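Local structure of methanogen homoaconitase large subunit (4KP2) at residues 25-30 / 269-274; 35-40 / 170-175; 56-61 / 97-102; 178-183 / 214-219; 187-192 / 226-231. The protein forms, together with a small subunit, an iron-sulfur hydro-lyase that converts (R)-homocitrate into homoisocitrate by way of cis-homoaconitate. All blocks are in the same frame, centred on the assembly; numbering follows the deposited sequence.

Contact 1 (25-30 / 269-274); sequences VEKILS and ERITVN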
# COMPACT_ATOMS: atom_id res chain seq x y z
N VAL A 25 7.10 14.28 -36.03
CA VAL A 25 7.65 15.25 -35.08
C VAL A 25 7.83 16.62 -35.73
O VAL A 25 7.46 17.64 -35.14
CB VAL A 25 9.00 14.76 -34.51
CG1 VAL A 25 9.72 15.88 -33.79
CG2 VAL A 25 8.78 13.57 -33.59
N GLU A 26 8.37 16.63 -36.94
CA GLU A 26 8.57 17.87 -37.68
C GLU A 26 7.24 18.58 -37.96
O GLU A 26 7.17 19.80 -37.92
CB GLU A 26 9.31 17.61 -38.99
CG GLU A 26 10.79 17.34 -38.81
CD GLU A 26 11.49 17.07 -40.13
OE1 GLU A 26 10.79 16.89 -41.15
OE2 GLU A 26 12.74 17.03 -40.15
N LYS A 27 6.20 17.80 -38.23
CA LYS A 27 4.88 18.36 -38.50
C LYS A 27 4.23 18.89 -37.23
O LYS A 27 3.54 19.91 -37.26
CB LYS A 27 3.97 17.33 -39.16
CG LYS A 27 4.27 17.10 -40.63
CD LYS A 27 3.15 16.32 -41.30
CE LYS A 27 3.36 16.25 -42.81
NZ LYS A 27 2.22 15.60 -43.49
N ILE A 28 4.45 18.20 -36.11
CA ILE A 28 3.89 18.62 -34.83
C ILE A 28 4.52 19.93 -34.36
O ILE A 28 3.82 20.84 -33.91
CB ILE A 28 4.07 17.53 -33.75
CG1 ILE A 28 3.25 16.29 -34.09
CG2 ILE A 28 3.67 18.06 -32.39
CD1 ILE A 28 3.51 15.12 -33.17
N LEU A 29 5.84 20.01 -34.46
CA LEU A 29 6.58 21.18 -33.99
C LEU A 29 6.36 22.40 -34.89
O LEU A 29 6.36 23.53 -34.41
CB LEU A 29 8.07 20.86 -33.88
CG LEU A 29 8.45 19.79 -32.86
CD1 LEU A 29 9.95 19.57 -32.86
CD2 LEU A 29 7.97 20.19 -31.47
N SER A 30 6.18 22.16 -36.18
CA SER A 30 6.00 23.25 -37.14
C SER A 30 4.68 23.98 -36.93
O SER A 30 4.63 25.21 -36.92
CB SER A 30 6.09 22.74 -38.57
OG SER A 30 7.41 22.29 -38.86
N GLU A 269 -7.56 19.54 -36.83
CA GLU A 269 -6.15 19.80 -36.57
C GLU A 269 -5.36 18.49 -36.60
O GLU A 269 -4.24 18.42 -36.10
CB GLU A 269 -5.97 20.49 -35.22
CG GLU A 269 -6.78 21.77 -35.07
CD GLU A 269 -6.33 22.87 -36.02
OE1 GLU A 269 -5.15 22.85 -36.44
OE2 GLU A 269 -7.15 23.75 -36.34
N ARG A 270 -5.96 17.46 -37.19
CA ARG A 270 -5.33 16.15 -37.28
C ARG A 270 -4.09 16.19 -38.16
O ARG A 270 -4.10 16.77 -39.25
CB ARG A 270 -6.32 15.11 -37.81
CG ARG A 270 -5.73 13.72 -38.00
CD ARG A 270 -6.78 12.72 -38.43
NE ARG A 270 -6.22 11.40 -38.69
CZ ARG A 270 -6.93 10.33 -39.02
NH1 ARG A 270 -8.25 10.41 -39.12
NH2 ARG A 270 -6.32 9.17 -39.24
N ILE A 271 -3.01 15.57 -37.69
CA ILE A 271 -1.76 15.53 -38.43
C ILE A 271 -1.43 14.13 -38.92
O ILE A 271 -1.28 13.20 -38.13
CB ILE A 271 -0.59 16.06 -37.58
CG1 ILE A 271 -0.82 17.53 -37.20
CG2 ILE A 271 0.73 15.90 -38.32
CD1 ILE A 271 0.32 18.15 -36.43
N THR A 272 -1.33 13.98 -40.24
CA THR A 272 -1.08 12.68 -40.85
C THR A 272 0.26 12.69 -41.58
O THR A 272 0.73 13.74 -42.02
CB THR A 272 -2.19 12.31 -41.84
OG1 THR A 272 -3.46 12.71 -41.31
CG2 THR A 272 -2.21 10.81 -42.12
N VAL A 273 0.88 11.52 -41.70
CA VAL A 273 2.17 11.39 -42.38
C VAL A 273 2.09 10.45 -43.58
O VAL A 273 1.61 9.33 -43.46
CB VAL A 273 3.25 10.87 -41.41
CG1 VAL A 273 4.53 10.54 -42.17
CG2 VAL A 273 3.52 11.88 -40.31
N ASN A 274 2.56 10.93 -44.73
CA ASN A 274 2.60 10.12 -45.94
C ASN A 274 3.95 9.43 -46.09
O ASN A 274 5.00 10.03 -45.83
CB ASN A 274 2.30 10.99 -47.16
CG ASN A 274 1.92 10.18 -48.39
OD1 ASN A 274 2.35 9.04 -48.56
ND2 ASN A 274 1.10 10.77 -49.25
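Lys27 and Ile271 carry this contact between helix 24-33 and the loop that precedes strand 282-286. The polar part is one hydrogen bond: Lys27 NZ donates to the backbone O of Thr272 at 2.8 Å, approaching almost head-on at a C=O...N angle of 163°. The lysine chain is extended beyond CG, which carries the amine across to the loop. The residue suits a partly exposed place because its stem is greasy while its end is charged.

The apolar part centres on the buried Ile271. Its CG1 lies anti to its own carbonyl carbon and CG2 anti to the backbone N (chi1 -62°), which sends CG2 to the lysine stem and CD1 to the helix backbone at Lys27 and Ile28. CG2 lies 3.6 Å from Lys27 CB, the two side chains sliding past each other in opposite directions. CD1 is 3.9 Å from Ile28 CA and meets Ile28 CG1 at 4.2 Å, with the side chains crossing nearly at right angles.

The loop is also held by Glu243, which accepts a hydrogen bond from Val273 N. Helix 24-33 turns Val25, Ile28 and Leu29 toward Phe150 of strand 150-153, while Val25 and Leu29 also pack on strand 167-180.

Contact 2 (35-40 / 170-175); sequences YEVCAG and IKVPKT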
# COMPACT_ATOMS: atom_id res chain seq x y z
N TYR A 35 5.84 27.96 -38.23
CA TYR A 35 6.59 27.89 -39.48
C TYR A 35 7.24 26.52 -39.69
O TYR A 35 7.40 25.75 -38.74
CB TYR A 35 7.64 29.00 -39.54
CG TYR A 35 8.55 29.06 -38.34
CD1 TYR A 35 9.73 28.32 -38.30
CD2 TYR A 35 8.25 29.86 -37.25
CE1 TYR A 35 10.57 28.38 -37.21
CE2 TYR A 35 9.08 29.93 -36.15
CZ TYR A 35 10.24 29.18 -36.13
OH TYR A 35 11.07 29.24 -35.04
N GLU A 36 7.62 26.24 -40.93
CA GLU A 36 8.20 24.95 -41.28
C GLU A 36 9.59 24.76 -40.70
O GLU A 36 10.50 25.55 -40.96
CB GLU A 36 8.25 24.79 -42.81
CG GLU A 36 6.89 24.78 -43.48
CD GLU A 36 6.99 24.62 -44.99
OE1 GLU A 36 8.12 24.70 -45.53
OE2 GLU A 36 5.94 24.42 -45.64
N VAL A 37 9.76 23.71 -39.90
CA VAL A 37 11.05 23.38 -39.32
C VAL A 37 11.46 21.96 -39.72
O VAL A 37 10.65 21.19 -40.23
CB VAL A 37 11.05 23.48 -37.79
CG1 VAL A 37 10.57 24.85 -37.35
CG2 VAL A 37 10.18 22.39 -37.19
N CYS A 38 12.72 21.62 -39.47
CA CYS A 38 13.21 20.28 -39.76
C CYS A 38 14.22 19.85 -38.70
O CYS A 38 14.55 20.61 -37.80
CB CYS A 38 13.84 20.22 -41.15
SG CYS A 38 15.36 21.18 -41.33
N ALA A 39 14.69 18.61 -38.82
CA ALA A 39 15.63 18.04 -37.86
C ALA A 39 16.94 18.82 -37.81
O ALA A 39 17.53 19.12 -38.85
CB ALA A 39 15.89 16.58 -38.17
N GLY A 40 17.39 19.14 -36.60
CA GLY A 40 18.62 19.88 -36.41
C GLY A 40 18.37 21.33 -36.02
O GLY A 40 19.22 21.96 -35.39
N ILE A 170 14.43 23.64 -27.50
CA ILE A 170 14.85 22.30 -27.87
C ILE A 170 15.32 22.25 -29.32
O ILE A 170 15.05 23.16 -30.11
CB ILE A 170 13.70 21.29 -27.72
CG1 ILE A 170 12.56 21.63 -28.69
CG2 ILE A 170 13.20 21.26 -26.28
CD1 ILE A 170 11.46 20.60 -28.72
N LYS A 171 16.02 21.18 -29.66
CA LYS A 171 16.46 20.96 -31.03
C LYS A 171 15.58 19.89 -31.66
O LYS A 171 15.41 18.81 -31.09
CB LYS A 171 17.92 20.52 -31.05
CG LYS A 171 18.49 20.34 -32.45
CD LYS A 171 19.93 19.84 -32.43
CE LYS A 171 20.90 20.90 -31.91
NZ LYS A 171 21.02 20.94 -30.43
N VAL A 172 15.01 20.20 -32.82
CA VAL A 172 14.16 19.25 -33.53
C VAL A 172 14.92 17.97 -33.85
O VAL A 172 15.89 17.99 -34.62
CB VAL A 172 13.59 19.85 -34.83
CG1 VAL A 172 12.69 18.84 -35.52
CG2 VAL A 172 12.84 21.13 -34.54
N PRO A 173 14.50 16.85 -33.25
CA PRO A 173 15.22 15.58 -33.32
C PRO A 173 15.04 14.87 -34.65
O PRO A 173 14.08 15.14 -35.38
CB PRO A 173 14.58 14.76 -32.20
CG PRO A 173 13.18 15.26 -32.16
CD PRO A 173 13.25 16.73 -32.47
N LYS A 174 15.96 13.97 -34.96
CA LYS A 174 15.81 13.08 -36.10
C LYS A 174 14.82 11.99 -35.72
O LYS A 174 14.55 11.77 -34.54
CB LYS A 174 17.16 12.48 -36.50
CG LYS A 174 18.20 13.51 -36.91
CD LYS A 174 19.54 12.87 -37.20
CE LYS A 174 20.58 13.90 -37.60
NZ LYS A 174 21.92 13.28 -37.83
N THR A 175 14.28 11.30 -36.72
CA THR A 175 13.24 10.31 -36.46
C THR A 175 13.58 8.92 -36.98
O THR A 175 13.70 8.71 -38.19
CB THR A 175 11.89 10.75 -37.05
OG1 THR A 175 11.44 11.94 -36.40
CG2 THR A 175 10.85 9.66 -36.87
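Residues 37-40 run across residues 171-174 at 85°, and the backbones come closest where Ala39 CA and Val172 CA are 4.7 Å apart. There Gly40 N donates to Val172 O at 2.7 Å, with a nearly straight N-H...O angle of 165°. The CA-H of Ala39 adds a weaker contact to the same oxygen, at 3.3 Å. Gly40 has a positive phi, a conformation that glycine adopts readily.

Val172 is the main side chain. Its CG1 is anti to the backbone N and its CG2 anti to the carbonyl carbon (chi1 -179°), which sets both branches near Cys38 O. Its CB sits 3.2 Å from that oxygen, and its CG2 meets Val37 CG2 at 4.0 Å. Branched valines fill this buried side, which is completed by Leu29 of helix 24-33 and Ile43 of strand 42-46. The small methyl of Ala39 touches Pro173 O, 3.6 Å from its CB, and also Lys174 CG. On the exposed side the stem of Lys171 passes over the loop, its CG 3.4 Å from Gly40 O.

Pro173, which has no N-H to offer a neighbour, lies in the break of strand 167-180. The chemistry is thus one nearly straight backbone bond at the crossing, with valine contacts on the buried side and lysine methylenes on the exposed side.

Contact 3 (56-61 / 97-102); sequences TTPLAY and KLALEF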
# COMPACT_ATOMS: atom_id res chain seq x y z
N THR A 56 9.79 15.49 -8.02
CA THR A 56 10.41 16.53 -8.83
C THR A 56 9.77 17.91 -8.65
O THR A 56 10.37 18.93 -8.98
CB THR A 56 10.43 16.16 -10.32
OG1 THR A 56 9.10 15.83 -10.75
CG2 THR A 56 11.35 14.98 -10.56
N THR A 57 8.54 17.94 -8.12
CA THR A 57 7.87 19.20 -7.83
C THR A 57 8.62 20.09 -6.83
O THR A 57 8.82 21.27 -7.08
CB THR A 57 6.40 19.01 -7.38
OG1 THR A 57 5.67 18.29 -8.39
CG2 THR A 57 5.73 20.35 -7.14
N PRO A 58 9.06 19.52 -5.68
CA PRO A 58 9.81 20.37 -4.75
C PRO A 58 11.16 20.78 -5.32
O PRO A 58 11.68 21.84 -4.98
CB PRO A 58 10.01 19.47 -3.53
CG PRO A 58 9.00 18.40 -3.66
CD PRO A 58 8.85 18.17 -5.12
N LEU A 59 11.72 19.93 -6.17
CA LEU A 59 13.00 20.22 -6.81
C LEU A 59 12.85 21.34 -7.83
O LEU A 59 13.74 22.18 -7.99
CB LEU A 59 13.55 18.96 -7.49
CG LEU A 59 14.45 18.04 -6.67
CD1 LEU A 59 13.78 17.59 -5.38
CD2 LEU A 59 14.88 16.84 -7.50
N ALA A 60 11.71 21.37 -8.52
CA ALA A 60 11.44 22.39 -9.52
C ALA A 60 10.98 23.69 -8.86
O ALA A 60 11.23 24.78 -9.38
CB ALA A 60 10.40 21.90 -10.51
N TYR A 61 10.30 23.56 -7.73
CA TYR A 61 9.81 24.72 -6.99
C TYR A 61 10.98 25.48 -6.37
O TYR A 61 11.06 26.70 -6.47
CB TYR A 61 8.83 24.29 -5.90
CG TYR A 61 8.20 25.43 -5.14
CD1 TYR A 61 8.02 26.67 -5.74
CD2 TYR A 61 7.78 25.27 -3.82
CE1 TYR A 61 7.44 27.72 -5.05
CE2 TYR A 61 7.20 26.32 -3.13
CZ TYR A 61 7.03 27.54 -3.74
OH TYR A 61 6.46 28.58 -3.06
N LYS A 97 5.08 18.23 1.40
CA LYS A 97 4.62 19.43 2.09
C LYS A 97 5.07 20.67 1.32
O LYS A 97 4.36 21.67 1.28
CB LYS A 97 5.15 19.47 3.52
CG LYS A 97 4.45 20.51 4.39
CD LYS A 97 5.01 20.52 5.81
CE LYS A 97 6.43 21.06 5.84
NZ LYS A 97 6.94 21.19 7.23
N LEU A 98 6.25 20.59 0.71
CA LEU A 98 6.77 21.68 -0.10
C LEU A 98 5.99 21.79 -1.41
O LEU A 98 5.76 22.89 -1.91
CB LEU A 98 8.25 21.47 -0.39
CG LEU A 98 9.22 22.46 0.27
CD1 LEU A 98 10.64 22.18 -0.19
CD2 LEU A 98 8.81 23.88 -0.05
N ALA A 99 5.59 20.65 -1.95
CA ALA A 99 4.82 20.61 -3.18
C ALA A 99 3.43 21.19 -2.95
O ALA A 99 2.84 21.78 -3.85
CB ALA A 99 4.72 19.19 -3.70
N LEU A 100 2.91 21.02 -1.73
CA LEU A 100 1.62 21.58 -1.37
C LEU A 100 1.69 23.10 -1.30
O LEU A 100 0.70 23.78 -1.58
CB LEU A 100 1.14 21.01 -0.03
CG LEU A 100 0.60 19.58 -0.06
CD1 LEU A 100 0.22 19.12 1.34
CD2 LEU A 100 -0.59 19.48 -0.99
N GLU A 101 2.85 23.62 -0.93
CA GLU A 101 3.06 25.07 -0.91
C GLU A 101 2.96 25.63 -2.31
O GLU A 101 2.29 26.63 -2.55
CB GLU A 101 4.43 25.41 -0.32
CG GLU A 101 4.63 24.98 1.12
CD GLU A 101 5.95 25.44 1.69
OE1 GLU A 101 6.58 26.33 1.08
OE2 GLU A 101 6.36 24.92 2.75
N PHE A 102 3.64 24.97 -3.25
CA PHE A 102 3.64 25.36 -4.65
C PHE A 102 2.22 25.42 -5.21
O PHE A 102 1.84 26.39 -5.87
CB PHE A 102 4.48 24.38 -5.46
CG PHE A 102 4.44 24.61 -6.95
CD1 PHE A 102 5.24 25.59 -7.53
CD2 PHE A 102 3.61 23.86 -7.76
CE1 PHE A 102 5.21 25.81 -8.89
CE2 PHE A 102 3.57 24.07 -9.12
CZ PHE A 102 4.37 25.05 -9.69
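Two neighbouring helices that flank a parallel sheet, 57-67 and 90-106, meet here through Tyr61 and Phe102. Their short segments cross at 56°, with the axes 8.7 Å apart at closest approach.

The aromatic pair is an offset edge-to-face stack: the edge of Phe102 is turned toward the face of Tyr61, with centroids 5.3 Å apart and planes at 65°. The nearest atoms are Tyr61 CD1 and Phe102 CD1, at 3.5 Å. Phe102 CB also lies over the Tyr61 face, somewhat toward the rim, a CH-pi contact at 3.9 Å from the ring centroid. Tyr61 CG is anti to its backbone N (chi1 -176°), which swings the ring out across the neighbouring helix, where Glu101 CB also borders it.

Smaller residues serve where the backbones are nearer, Pro58 CA and Ala99 CA being 5.2 Å apart. Thr57 CG2 rests on Ala99 CB at 3.8 Å, while the hydroxyl of Thr57 is bound to His53 O and Thr52 OG1. Pro58, in the first turn of its helix, puts CB 4.1 Å from Leu98 CB.

Phe102 continues inward to Val79 of strand 77-80 and to the rings of Phe106 and Tyr163. Such a helix pair, covering a sheet of strand order 3-2-1-4-5, is typical of a doubly wound, three-layer alpha-beta-alpha sandwich.

Contact 4 (178-183 / 214-219); sequences VDIVGK and GEVVKN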
# COMPACT_ATOMS: atom_id res chain seq x y z
N VAL A 178 9.64 3.30 -36.94
CA VAL A 178 9.46 1.90 -36.57
C VAL A 178 8.11 1.38 -37.04
O VAL A 178 7.09 1.60 -36.39
CB VAL A 178 9.60 1.69 -35.05
CG1 VAL A 178 9.45 0.22 -34.70
CG2 VAL A 178 10.93 2.22 -34.56
N ASP A 179 8.10 0.70 -38.18
CA ASP A 179 6.89 0.08 -38.70
C ASP A 179 6.70 -1.31 -38.10
O ASP A 179 7.59 -2.16 -38.19
CB ASP A 179 6.93 -0.00 -40.22
CG ASP A 179 6.68 1.33 -40.89
OD1 ASP A 179 7.66 2.05 -41.18
OD2 ASP A 179 5.50 1.67 -41.13
N ILE A 180 5.54 -1.54 -37.50
CA ILE A 180 5.23 -2.84 -36.92
C ILE A 180 4.09 -3.50 -37.68
O ILE A 180 2.95 -3.06 -37.61
CB ILE A 180 4.86 -2.72 -35.44
CG1 ILE A 180 5.93 -1.92 -34.69
CG2 ILE A 180 4.69 -4.09 -34.82
CD1 ILE A 180 5.64 -1.74 -33.22
N VAL A 181 4.42 -4.56 -38.41
CA VAL A 181 3.43 -5.26 -39.23
C VAL A 181 3.36 -6.74 -38.90
O VAL A 181 4.26 -7.28 -38.25
CB VAL A 181 3.73 -5.10 -40.73
CG1 VAL A 181 3.62 -3.64 -41.15
CG2 VAL A 181 5.11 -5.65 -41.05
N GLY A 182 2.29 -7.39 -39.34
CA GLY A 182 2.08 -8.80 -39.06
C GLY A 182 0.92 -9.02 -38.11
O GLY A 182 0.22 -8.08 -37.76
N LYS A 183 0.71 -10.27 -37.71
CA LYS A 183 -0.38 -10.59 -36.79
C LYS A 183 -0.03 -11.67 -35.77
O LYS A 183 0.52 -12.72 -36.12
CB LYS A 183 -1.64 -10.99 -37.57
CG LYS A 183 -2.45 -9.81 -38.06
CD LYS A 183 -2.96 -8.96 -36.90
CE LYS A 183 -3.32 -7.56 -37.35
NZ LYS A 183 -2.12 -6.82 -37.84
N GLY A 214 2.45 1.21 -38.85
CA GLY A 214 2.17 -0.13 -39.34
C GLY A 214 0.78 -0.61 -38.95
O GLY A 214 0.08 0.04 -38.17
N GLU A 215 0.40 -1.76 -39.49
CA GLU A 215 -0.93 -2.32 -39.27
C GLU A 215 -1.17 -2.70 -37.81
O GLU A 215 -2.30 -2.63 -37.32
CB GLU A 215 -1.15 -3.53 -40.18
CG GLU A 215 -0.09 -4.61 -40.04
CD GLU A 215 -0.17 -5.66 -41.13
OE1 GLU A 215 0.54 -6.68 -41.04
OE2 GLU A 215 -0.94 -5.45 -42.09
N VAL A 216 -0.11 -3.10 -37.11
CA VAL A 216 -0.22 -3.49 -35.71
C VAL A 216 -0.50 -2.29 -34.82
O VAL A 216 -1.41 -2.31 -33.99
CB VAL A 216 1.05 -4.22 -35.22
CG1 VAL A 216 0.92 -4.57 -33.75
CG2 VAL A 216 1.30 -5.46 -36.06
N VAL A 217 0.30 -1.24 -35.00
CA VAL A 217 0.13 -0.01 -34.24
C VAL A 217 -1.21 0.64 -34.56
O VAL A 217 -1.88 1.19 -33.68
CB VAL A 217 1.27 0.99 -34.52
CG1 VAL A 217 1.09 2.27 -33.71
CG2 VAL A 217 2.62 0.36 -34.21
N LYS A 218 -1.60 0.56 -35.83
CA LYS A 218 -2.87 1.13 -36.28
C LYS A 218 -4.06 0.41 -35.65
O LYS A 218 -5.11 1.00 -35.43
CB LYS A 218 -2.96 1.06 -37.81
CG LYS A 218 -4.17 1.76 -38.41
CD LYS A 218 -4.08 3.26 -38.24
CE LYS A 218 -5.24 3.96 -38.92
NZ LYS A 218 -5.14 5.44 -38.85
N ASN A 219 -3.88 -0.88 -35.37
CA ASN A 219 -4.95 -1.69 -34.78
C ASN A 219 -4.90 -1.71 -33.25
O ASN A 219 -5.82 -2.20 -32.60
CB ASN A 219 -4.91 -3.11 -35.33
CG ASN A 219 -5.30 -3.18 -36.79
OD1 ASN A 219 -6.19 -2.45 -37.24
ND2 ASN A 219 -4.65 -4.06 -37.54
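Strand 178-180 passes the start of helix 215-219 at 79°, the two short axes 7.1 Å apart, and Ile180 offers its carbonyl to the first turn. Val216 N donates to Ile180 O at 3.1 Å with an angle of 154° at the hydrogen, so a peptide N-H at the helix start is satisfied by the strand. Gly214, the N-cap residue, has no side chain, and its CA can lie 3.5 Å from the same oxygen in a CA-H...O contact.

Beside this bond the apolar branches meet. Ile180 CG2 touches Val216 CB at 3.7 Å, and the longer branch carries CD1 to Val217 CG2 at 3.8 Å, the side chains crossing nearly at a right angle. Beta-branched residues suit both the strand and this shallow layer, which Ile192 and Leu228 complete. The strand belongs to a beta-alpha-beta unit: 167-180 leads through helix 189-200 to the parallel neighbour 208-213, and helix 215-219 follows directly at the end of that second strand.

At the surface Glu215 reaches back to the chain just after the strand. Its CG stands between the backbone N and carbonyl carbon (chi1 55°), and the extended remainder brings OE1 to Gly182 N through its anti lone pair; the modelled 2.5 Å is unusually short and its exact value doubtful. Lys183 bends at chi2 and chi4 so that NZ bonds to Gly182 O at 2.7 Å. That amine stays 4.2 Å from Glu215 OE1, too far for a salt bridge, though its charge may still favour the carboxylate. Asp179 OD2 forms a salt bridge with Arg177.

Contact 5 (187-192 / 226-231); sequences VSAKDI and LTLCNM
Ala189 and Thr227 meet at the closely packed part of this helix pair, where small side chains let Lys190 CA and Thr227 CA approach to 6.4 Å. Ala189 CB faces Thr227 CB at 4.2 Å, and Thr227 CG2 lies 4.0 Å from Lys190 CA. The methyl is directed there because OG1 stands beside the backbone N (chi1 -58°), which puts CG2 anti to it. OG1 is hydrogen-bonded to Asp223 O in its own helix and to Thr324 O, which can only share its single proton or take it in turn. Leu228 presses CD1 to within 3.5 Å of Ala189 O.

Helix 189-200 is the crossover between the parallel strands 167-180 and 208-213. Ser188 is its N-cap, and Ser188 N donates to Asp191 OD2 at 2.8 Å, the backbone-to-side-chain half of a capping box; the carboxylate is met on its anti side, somewhat out of plane.

Packing is looser between Ile192 CG2 and Leu228 CD1, 4.5 Å apart, than where that same CD1 meets Ala189 O. Lys190 CE is 4.2 Å from Met231 SD, a flexible thioether beside an aliphatic stem. Solvent has little part here: Ala189 is partly exposed, whereas the other touching residues are buried.

Burying Lys190 calls for partners for its amine. The chain curls at chi2, chi3 and chi4 and brings NZ to Asn325 OD1, Thr324 OG1 and Thr403 O. The side chain of Thr227 is about 8 Å from that of Cys323, a predicted ligand of the [4Fe-4S] cluster, and its link to Thr324 connects this helix to the residue next to that cysteine.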
# COMPACT_ATOMS: atom_id res chain seq x y z
N VAL A 187 0.85 -12.55 -28.10
CA VAL A 187 1.76 -11.59 -27.49
C VAL A 187 1.04 -10.29 -27.18
O VAL A 187 -0.05 -10.03 -27.69
CB VAL A 187 2.96 -11.31 -28.41
CG1 VAL A 187 3.78 -12.57 -28.62
CG2 VAL A 187 2.49 -10.74 -29.74
N SER A 188 1.66 -9.46 -26.34
CA SER A 188 1.07 -8.19 -25.96
C SER A 188 1.92 -7.02 -26.42
O SER A 188 2.99 -7.21 -27.00
CB SER A 188 0.88 -8.12 -24.44
OG SER A 188 2.13 -8.17 -23.77
N ALA A 189 1.44 -5.81 -26.16
CA ALA A 189 2.15 -4.59 -26.55
C ALA A 189 3.49 -4.49 -25.83
O ALA A 189 4.45 -3.94 -26.38
CB ALA A 189 1.30 -3.37 -26.25
N LYS A 190 3.56 -5.03 -24.62
CA LYS A 190 4.81 -5.08 -23.87
C LYS A 190 5.78 -6.03 -24.56
O LYS A 190 6.97 -5.74 -24.66
CB LYS A 190 4.56 -5.51 -22.43
CG LYS A 190 5.83 -5.83 -21.64
CD LYS A 190 6.80 -4.65 -21.62
CE LYS A 190 6.28 -3.52 -20.76
NZ LYS A 190 6.19 -3.92 -19.32
N ASP A 191 5.26 -7.16 -25.04
CA ASP A 191 6.08 -8.12 -25.78
C ASP A 191 6.57 -7.49 -27.07
O ASP A 191 7.67 -7.78 -27.54
CB ASP A 191 5.28 -9.38 -26.09
CG ASP A 191 4.84 -10.12 -24.84
OD1 ASP A 191 5.67 -10.84 -24.25
OD2 ASP A 191 3.66 -9.98 -24.46
N ILE A 192 5.75 -6.61 -27.65
CA ILE A 192 6.10 -5.94 -28.90
C ILE A 192 7.16 -4.88 -28.69
O ILE A 192 8.16 -4.84 -29.41
CB ILE A 192 4.85 -5.31 -29.54
CG1 ILE A 192 3.85 -6.39 -29.92
CG2 ILE A 192 5.24 -4.50 -30.76
CD1 ILE A 192 2.50 -5.86 -30.35
N LEU A 226 0.24 3.52 -25.51
CA LEU A 226 0.86 4.10 -24.33
C LEU A 226 2.11 3.33 -23.93
O LEU A 226 3.10 3.91 -23.49
CB LEU A 226 -0.12 4.13 -23.16
CG LEU A 226 -0.77 5.48 -22.83
CD1 LEU A 226 -1.51 6.04 -24.03
CD2 LEU A 226 -1.71 5.33 -21.64
N THR A 227 2.05 2.01 -24.10
CA THR A 227 3.17 1.14 -23.74
C THR A 227 4.36 1.34 -24.68
O THR A 227 5.51 1.40 -24.23
CB THR A 227 2.75 -0.34 -23.77
OG1 THR A 227 1.66 -0.55 -22.87
CG2 THR A 227 3.91 -1.24 -23.37
N LEU A 228 4.08 1.45 -25.97
CA LEU A 228 5.12 1.62 -26.98
C LEU A 228 5.88 2.93 -26.81
O LEU A 228 7.10 2.98 -26.96
CB LEU A 228 4.53 1.52 -28.39
CG LEU A 228 4.70 0.18 -29.10
CD1 LEU A 228 4.16 -0.96 -28.25
CD2 LEU A 228 4.02 0.21 -30.46
N CYS A 229 5.14 4.00 -26.51
CA CYS A 229 5.75 5.32 -26.35
C CYS A 229 6.42 5.48 -24.99
O CYS A 229 7.26 6.36 -24.81
CB CYS A 229 4.71 6.42 -26.56
SG CYS A 229 4.01 6.47 -28.22
N ASN A 230 6.04 4.62 -24.05
CA ASN A 230 6.59 4.69 -22.70
C ASN A 230 8.04 4.21 -22.64
O ASN A 230 8.85 4.75 -21.88
CB ASN A 230 5.74 3.87 -21.73
CG ASN A 230 6.23 3.97 -20.30
OD1 ASN A 230 7.15 3.26 -19.89
ND2 ASN A 230 5.60 4.84 -19.52
N MET A 231 8.36 3.21 -23.44
CA MET A 231 9.68 2.60 -23.43
C MET A 231 10.60 3.24 -24.46
O MET A 231 11.54 2.60 -24.95
CB MET A 231 9.58 1.10 -23.69
CG MET A 231 8.55 0.39 -22.84
SD MET A 231 9.29 -0.63 -21.55
CE MET A 231 10.35 -1.68 -22.52

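How the contacts relate
Contacts 1 and 2 are neighbours, their centres 12 Å apart: Glu26 and Ser30 of the helix probably hold the loop of contact 2 by its backbone, Glu26 OE2 to Ala39 N at 2.8 Å and Ser30 OG to Val37 N at 2.9 Å. Strand 167-180 runs from contact 2 to contact 4. Contacts 4 and 5, also with centres 12 Å apart, share an apolar layer in which Ile180 CD1 is 3.7 Å from Ile192 CG2. Contact 5 comes nearest the predicted cluster site: besides Thr227 near Cys323, the side chain of Lys190 is about 11 Å from that of Cys386. The others lie away from it. Contact 3 joins helices that pack on a different sheet, its centre 32 Å from that of contact 5 and 41 Å from that of contact 4.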